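Local coordinates for protein beta-phenylalanine aminotransferase (Variovorax paradoxus, PDB 4AO9) that probably transfers the amino group of beta-phenylalanine to a keto-acid acceptor, using pyridoxal-5'-phosphate as cofactor, as a class-III aminotransferase, at residues 359-362 / 363-367; 400-403 / 404-408. All blocks are in the same frame, centred on the assembly; numbering follows the deposited sequence.

Overall arrangement
Both contacts are local: contact 1 is the last turn of helix 341-365 with the two residues that leave it, and contact 2, later in the chain, lies wholly within helix 398-410. Their centres are about 17 Å apart and their nearest atoms about 9 Å, without touching; they lie on the same side of the chain's centre, at about 26 and 21 Å from it. What they share is helix 429-445, whose Ile439 is met by Leu361 of contact 1 and by Leu404 of contact 2. Neither includes a residue of the pyridoxal-5'-phosphate pocket, to which Lys287 and Asp260 belong, so both are packing within the fold.

Contact 1 (359-362 / 363-367); sequences NALC and ANEGV
Cys362 and Val367 meet on the buried side of the last turn of helix 341-365, with CB of Cys362 4.2 Å from CG2 of Val367. The same methyl lies 3.6 Å from Cys362 O. With chi1 of Val367 at -69°, CG2 sits between its own backbone N and carbonyl carbon, which brings it back to the carbonyl and CA of Cys362. Gly366 leaves helical geometry with a positive phi of 74°, a value that favours glycine; with the bond from Gly366 N to Ala363 O and the weak one from Val367 N to Cys362 O, at 3.4 Å, this makes the Schellman motif that ends the helix. Glu365 N bonds chiefly Leu361 O, at 3.0 Å, and Cys362 O only weakly. Ahead of it the regular pattern holds, Ala363 N bonding Asn359 O at 3.0 Å and Asn364 N bonding Ala360 O at 2.9 Å.

The solvent side, of Ala360, Ala363 and Asn364, is looser. Asn364 folds back along its own helix, its CG 3.2 Å from Ala360 O, yet ND2 approaches that oxygen at too poor an angle to bond. At the margin beside helix 429-445, the chain of Glu365 bends at chi2, and its CG passes obliquely by CD1 of Leu361 at 4.1 Å; aliphatic carbon, not the carboxylate, makes this loose touch.

At the start of this stretch, Asn359 OD1 accepts a hydrogen bond from Phe371 N, tying the helix to strand 370-374, and Cys362 rests on Met369 in the connecting loop. Helix 429-445 packs alongside, with Ile439 against Leu361 and Ile443 against both Glu365 and Val367, while the C-terminal tail joins through Ala453, which shares a backbone bond with Gly366.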
ATOM      1  N   ASN A 359     -36.535   0.502  -1.084  1.00 14.75           N
ATOM      2  CA  ASN A 359     -37.129  -0.461  -2.006  1.00 15.24           C
ATOM      3  C   ASN A 359     -38.653  -0.390  -2.044  1.00 15.88           C
ATOM      4  O   ASN A 359     -39.247  -0.514  -3.111  1.00 16.68           O
ATOM      5  CB  ASN A 359     -36.603  -1.863  -1.722  1.00 15.11           C
ATOM      6  CG  ASN A 359     -35.212  -2.054  -2.278  1.00 15.75           C
ATOM      7  OD1 ASN A 359     -34.881  -1.490  -3.321  1.00 16.04           O
ATOM      8  ND2 ASN A 359     -34.394  -2.843  -1.593  1.00 14.81           N
ATOM      9  N   ALA A 360     -39.262  -0.130  -0.894  1.00 16.43           N
ATOM     10  CA  ALA A 360     -40.717   0.031  -0.819  1.00 17.17           C
ATOM     11  C   ALA A 360     -41.154   1.265  -1.603  1.00 17.64           C
ATOM     12  O   ALA A 360     -42.138   1.216  -2.355  1.00 18.31           O
ATOM     13  CB  ALA A 360     -41.171   0.120   0.628  1.00 17.70           C
ATOM     14  N   LEU A 361     -40.413   2.358  -1.436  1.00 17.70           N
ATOM     15  CA  LEU A 361     -40.680   3.606  -2.148  1.00 17.87           C
ATOM     16  C   LEU A 361     -40.627   3.405  -3.662  1.00 18.57           C
ATOM     17  O   LEU A 361     -41.552   3.791  -4.382  1.00 19.11           O
ATOM     18  CB  LEU A 361     -39.694   4.697  -1.700  1.00 17.83           C
ATOM     19  CG  LEU A 361     -39.630   6.030  -2.455  1.00 18.22           C
ATOM     20  CD1 LEU A 361     -40.964   6.775  -2.411  1.00 20.17           C
ATOM     21  CD2 LEU A 361     -38.498   6.902  -1.892  1.00 19.38           C
ATOM     22  N   CYS A 362     -39.557   2.775  -4.142  1.00 18.37           N
ATOM     23  CA  CYS A 362     -39.383   2.547  -5.572  1.00 18.93           C
ATOM     24  C   CYS A 362     -40.504   1.690  -6.148  1.00 19.29           C
ATOM     25  O   CYS A 362     -41.056   2.014  -7.204  1.00 19.93           O
ATOM     26  CB  CYS A 362     -38.032   1.891  -5.848  1.00 17.81           C
ATOM     27  SG  CYS A 362     -36.598   2.965  -5.543  1.00 18.69           S
ATOM     28  N   ALA A 363     -40.841   0.611  -5.442  1.00 19.50           N
ATOM     29  CA  ALA A 363     -41.910  -0.298  -5.856  1.00 20.34           C
ATOM     30  C   ALA A 363     -43.258   0.414  -5.884  1.00 21.46           C
ATOM     31  O   ALA A 363     -44.029   0.244  -6.834  1.00 21.85           O
ATOM     32  CB  ALA A 363     -41.957  -1.510  -4.947  1.00 20.24           C
ATOM     33  N   ASN A 364     -43.533   1.211  -4.855  1.00 21.98           N
ATOM     34  CA  ASN A 364     -44.786   1.979  -4.786  1.00 23.14           C
ATOM     35  C   ASN A 364     -44.939   2.961  -5.941  1.00 23.34           C
ATOM     36  O   ASN A 364     -46.053   3.198  -6.417  1.00 23.68           O
ATOM     37  CB  ASN A 364     -44.918   2.706  -3.441  1.00 23.59           C
ATOM     38  CG  ASN A 364     -45.256   1.763  -2.291  1.00 26.07           C
ATOM     39  OD1 ASN A 364     -45.761   0.657  -2.497  1.00 30.34           O
ATOM     40  ND2 ASN A 364     -44.976   2.204  -1.067  1.00 29.98           N
ATOM     41  N   GLU A 365     -43.819   3.513  -6.403  1.00 22.76           N
ATOM     42  CA  GLU A 365     -43.821   4.478  -7.502  1.00 22.90           C
ATOM     43  C   GLU A 365     -43.788   3.832  -8.889  1.00 22.28           C
ATOM     44  O   GLU A 365     -43.935   4.520  -9.899  1.00 22.67           O
ATOM     45  CB  GLU A 365     -42.657   5.468  -7.349  1.00 23.14           C
ATOM     46  CG  GLU A 365     -42.737   6.361  -6.110  1.00 25.73           C
ATOM     47  CD  GLU A 365     -43.983   7.221  -6.075  1.00 29.96           C
ATOM     48  OE1 GLU A 365     -44.355   7.787  -7.129  1.00 31.60           O
ATOM     49  OE2 GLU A 365     -44.594   7.330  -4.988  1.00 32.10           O
ATOM     50  N   GLY A 366     -43.561   2.522  -8.937  1.00 21.46           N
ATOM     51  CA  GLY A 366     -43.560   1.781 -10.199  1.00 20.88           C
ATOM     52  C   GLY A 366     -42.350   1.983 -11.091  1.00 20.53           C
ATOM     53  O   GLY A 366     -42.381   1.648 -12.277  1.00 21.21           O
ATOM     54  N   VAL A 367     -41.272   2.518 -10.523  1.00 19.50           N
ATOM     55  CA  VAL A 367     -40.050   2.752 -11.296  1.00 18.92           C
ATOM     56  C   VAL A 367     -39.124   1.536 -11.264  1.00 18.04           C
ATOM     57  O   VAL A 367     -39.100   0.786 -10.284  1.00 18.53           O
ATOM     58  CB  VAL A 367     -39.284   4.024 -10.834  1.00 19.10           C
ATOM     59  CG1 VAL A 367     -40.070   5.273 -11.204  1.00 19.68           C
ATOM     60  CG2 VAL A 367     -38.991   3.985  -9.334  1.00 18.69           C
TER

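Contact 2 (400-403 / 404-408)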
ATOM      1  N   LEU A 400     -28.623   7.948 -15.903  1.00 16.24           N
ATOM      2  CA  LEU A 400     -29.555   7.982 -14.784  1.00 15.78           C
ATOM      3  C   LEU A 400     -28.831   8.025 -13.441  1.00 15.04           C
ATOM      4  O   LEU A 400     -29.255   8.734 -12.534  1.00 14.61           O
ATOM      5  CB  LEU A 400     -30.537   6.800 -14.845  1.00 16.09           C
ATOM      6  CG  LEU A 400     -31.438   6.737 -16.081  1.00 17.11           C
ATOM      7  CD1 LEU A 400     -32.307   5.498 -16.037  1.00 17.27           C
ATOM      8  CD2 LEU A 400     -32.299   7.992 -16.205  1.00 17.60           C
ATOM      9  N   ARG A 401     -27.742   7.264 -13.320  1.00 14.46           N
ATOM     10  CA  ARG A 401     -26.884   7.345 -12.135  1.00 13.99           C
ATOM     11  C   ARG A 401     -26.319   8.757 -11.956  1.00 13.49           C
ATOM     12  O   ARG A 401     -26.240   9.262 -10.834  1.00 12.28           O
ATOM     13  CB  ARG A 401     -25.735   6.332 -12.219  1.00 14.27           C
ATOM     14  CG  ARG A 401     -26.180   4.868 -12.209  1.00 17.71           C
ATOM     15  CD  ARG A 401     -25.010   3.966 -11.816  1.00 20.46           C
ATOM     16  NE  ARG A 401     -25.423   2.794 -11.035  1.00 24.96           N
ATOM     17  CZ  ARG A 401     -24.588   1.821 -10.670  1.00 24.93           C
ATOM     18  NH1 ARG A 401     -23.302   1.870 -11.005  1.00 26.04           N
ATOM     19  NH2 ARG A 401     -25.032   0.797  -9.963  1.00 25.95           N
ATOM     20  N   GLN A 402     -25.942   9.393 -13.067  1.00 13.20           N
ATOM     21  CA  GLN A 402     -25.424  10.766 -13.003  1.00 13.47           C
ATOM     22  C   GLN A 402     -26.511  11.733 -12.543  1.00 13.50           C
ATOM     23  O   GLN A 402     -26.279  12.572 -11.668  1.00 13.41           O
ATOM     24  CB  GLN A 402     -24.845  11.211 -14.345  1.00 13.44           C
ATOM     25  CG  GLN A 402     -23.648  10.417 -14.817  1.00 14.68           C
ATOM     26  CD  GLN A 402     -23.076  10.984 -16.092  1.00 16.20           C
ATOM     27  OE1 GLN A 402     -22.469  12.064 -16.091  1.00 18.15           O
ATOM     28  NE2 GLN A 402     -23.263  10.268 -17.189  1.00 18.49           N
ATOM     29  N   LEU A 403     -27.705  11.614 -13.122  1.00 14.00           N
ATOM     30  CA  LEU A 403     -28.817  12.474 -12.721  1.00 14.44           C
ATOM     31  C   LEU A 403     -29.120  12.341 -11.228  1.00 13.88           C
ATOM     32  O   LEU A 403     -29.329  13.342 -10.547  1.00 13.74           O
ATOM     33  CB  LEU A 403     -30.069  12.215 -13.584  1.00 15.02           C
ATOM     34  CG  LEU A 403     -29.962  12.647 -15.061  1.00 16.61           C
ATOM     35  CD1 LEU A 403     -31.158  12.170 -15.888  1.00 16.82           C
ATOM     36  CD2 LEU A 403     -29.812  14.155 -15.213  1.00 17.00           C
ATOM     37  N   LEU A 404     -29.108  11.105 -10.721  1.00 13.43           N
ATOM     38  CA  LEU A 404     -29.279  10.854  -9.283  1.00 13.01           C
ATOM     39  C   LEU A 404     -28.206  11.543  -8.442  1.00 12.84           C
ATOM     40  O   LEU A 404     -28.517  12.223  -7.459  1.00 12.84           O
ATOM     41  CB  LEU A 404     -29.273   9.346  -8.984  1.00 12.66           C
ATOM     42  CG  LEU A 404     -29.393   8.972  -7.497  1.00 12.46           C
ATOM     43  CD1 LEU A 404     -30.697   9.478  -6.864  1.00 14.28           C
ATOM     44  CD2 LEU A 404     -29.296   7.464  -7.354  1.00 13.21           C
ATOM     45  N   PHE A 405     -26.947  11.360  -8.845  1.00 12.52           N
ATOM     46  CA  PHE A 405     -25.809  11.963  -8.156  1.00 12.52           C
ATOM     47  C   PHE A 405     -25.947  13.483  -8.034  1.00 12.58           C
ATOM     48  O   PHE A 405     -25.799  14.037  -6.944  1.00 12.26           O
ATOM     49  CB  PHE A 405     -24.493  11.595  -8.865  1.00 12.92           C
ATOM     50  CG  PHE A 405     -23.293  12.298  -8.303  1.00 12.68           C
ATOM     51  CD1 PHE A 405     -22.687  11.839  -7.131  1.00 14.27           C
ATOM     52  CD2 PHE A 405     -22.786  13.438  -8.926  1.00 14.19           C
ATOM     53  CE1 PHE A 405     -21.586  12.502  -6.592  1.00 13.93           C
ATOM     54  CE2 PHE A 405     -21.678  14.110  -8.391  1.00 14.83           C
ATOM     55  CZ  PHE A 405     -21.086  13.638  -7.220  1.00 15.14           C
ATOM     56  N   PHE A 406     -26.246  14.147  -9.150  1.00 12.64           N
ATOM     57  CA  PHE A 406     -26.384  15.607  -9.146  1.00 13.29           C
ATOM     58  C   PHE A 406     -27.607  16.076  -8.367  1.00 13.06           C
ATOM     59  O   PHE A 406     -27.545  17.082  -7.654  1.00 13.31           O
ATOM     60  CB  PHE A 406     -26.393  16.167 -10.574  1.00 14.22           C
ATOM     61  CG  PHE A 406     -25.074  16.031 -11.284  1.00 14.11           C
ATOM     62  CD1 PHE A 406     -23.951  16.728 -10.831  1.00 13.96           C
ATOM     63  CD2 PHE A 406     -24.946  15.212 -12.405  1.00 15.11           C
ATOM     64  CE1 PHE A 406     -22.730  16.594 -11.474  1.00 15.43           C
ATOM     65  CE2 PHE A 406     -23.724  15.072 -13.051  1.00 16.30           C
ATOM     66  CZ  PHE A 406     -22.613  15.770 -12.584  1.00 15.98           C
ATOM     67  N   HIS A 407     -28.700  15.322  -8.474  1.00 13.64           N
ATOM     68  CA  HIS A 407     -29.881  15.589  -7.671  1.00 13.96           C
ATOM     69  C   HIS A 407     -29.556  15.538  -6.180  1.00 13.68           C
ATOM     70  O   HIS A 407     -29.962  16.419  -5.427  1.00 14.53           O
ATOM     71  CB  HIS A 407     -31.019  14.610  -7.997  1.00 14.23           C
ATOM     72  CG  HIS A 407     -32.193  14.742  -7.080  1.00 14.84           C
ATOM     73  ND1 HIS A 407     -33.120  15.756  -7.202  1.00 16.85           N
ATOM     74  CD2 HIS A 407     -32.568  14.016  -5.999  1.00 15.81           C
ATOM     75  CE1 HIS A 407     -34.021  15.639  -6.245  1.00 17.41           C
ATOM     76  NE2 HIS A 407     -33.714  14.590  -5.505  1.00 16.98           N
ATOM     77  N   LEU A 408     -28.820  14.509  -5.758  1.00 13.21           N
ATOM     78  CA  LEU A 408     -28.480  14.372  -4.348  1.00 13.03           C
ATOM     79  C   LEU A 408     -27.623  15.542  -3.881  1.00 13.11           C
ATOM     80  O   LEU A 408     -27.848  16.078  -2.798  1.00 13.44           O
ATOM     81  CB  LEU A 408     -27.824  13.008  -4.062  1.00 12.33           C
ATOM     82  CG  LEU A 408     -28.791  11.818  -4.132  1.00 12.10           C
ATOM     83  CD1 LEU A 408     -27.993  10.518  -4.097  1.00 12.10           C
ATOM     84  CD2 LEU A 408     -29.824  11.858  -3.009  1.00 13.22           C
TER
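Phe406 leans back over the preceding turn onto Gln402, and its ring can be followed outward. CB lies 3.8 Å from Gln402 O, and chi1 of -68° sets CG beside the backbone N, still 3.7 Å from that oxygen. CD2 comes nearest, 3.0 Å from Gln402 O, which approaches the ring obliquely; CE2 is still 3.8 Å from Gln402 O, and next meets Gln402 CB. Over the middle of the ring, one face takes CD2 of Phe405, 3.9 Å above the plane, and Phe37 of helix 23-40 meets the ring edge-to-face. An alanine here is likely to open a gap between Gln402, Phe405 and Phe37, leaving the Phe405 ring without the face it packs on. Gln402 O also accepts the hydrogen bond of Phe406 N at 3.0 Å, nearly straight at 169°, in step with His407 N to Leu403 O at 2.9 Å. The polar ends turn outward to other elements: Gln402 OE1 to Tyr34 OH, Arg401 NH2 to Ala380 O and His407 NE2 to Ala438 O. Chemically, then, backbone amides supply the polar bonding inside this helix, and its side chains pack on helices 23-40 and 429-445 and strand 377-381.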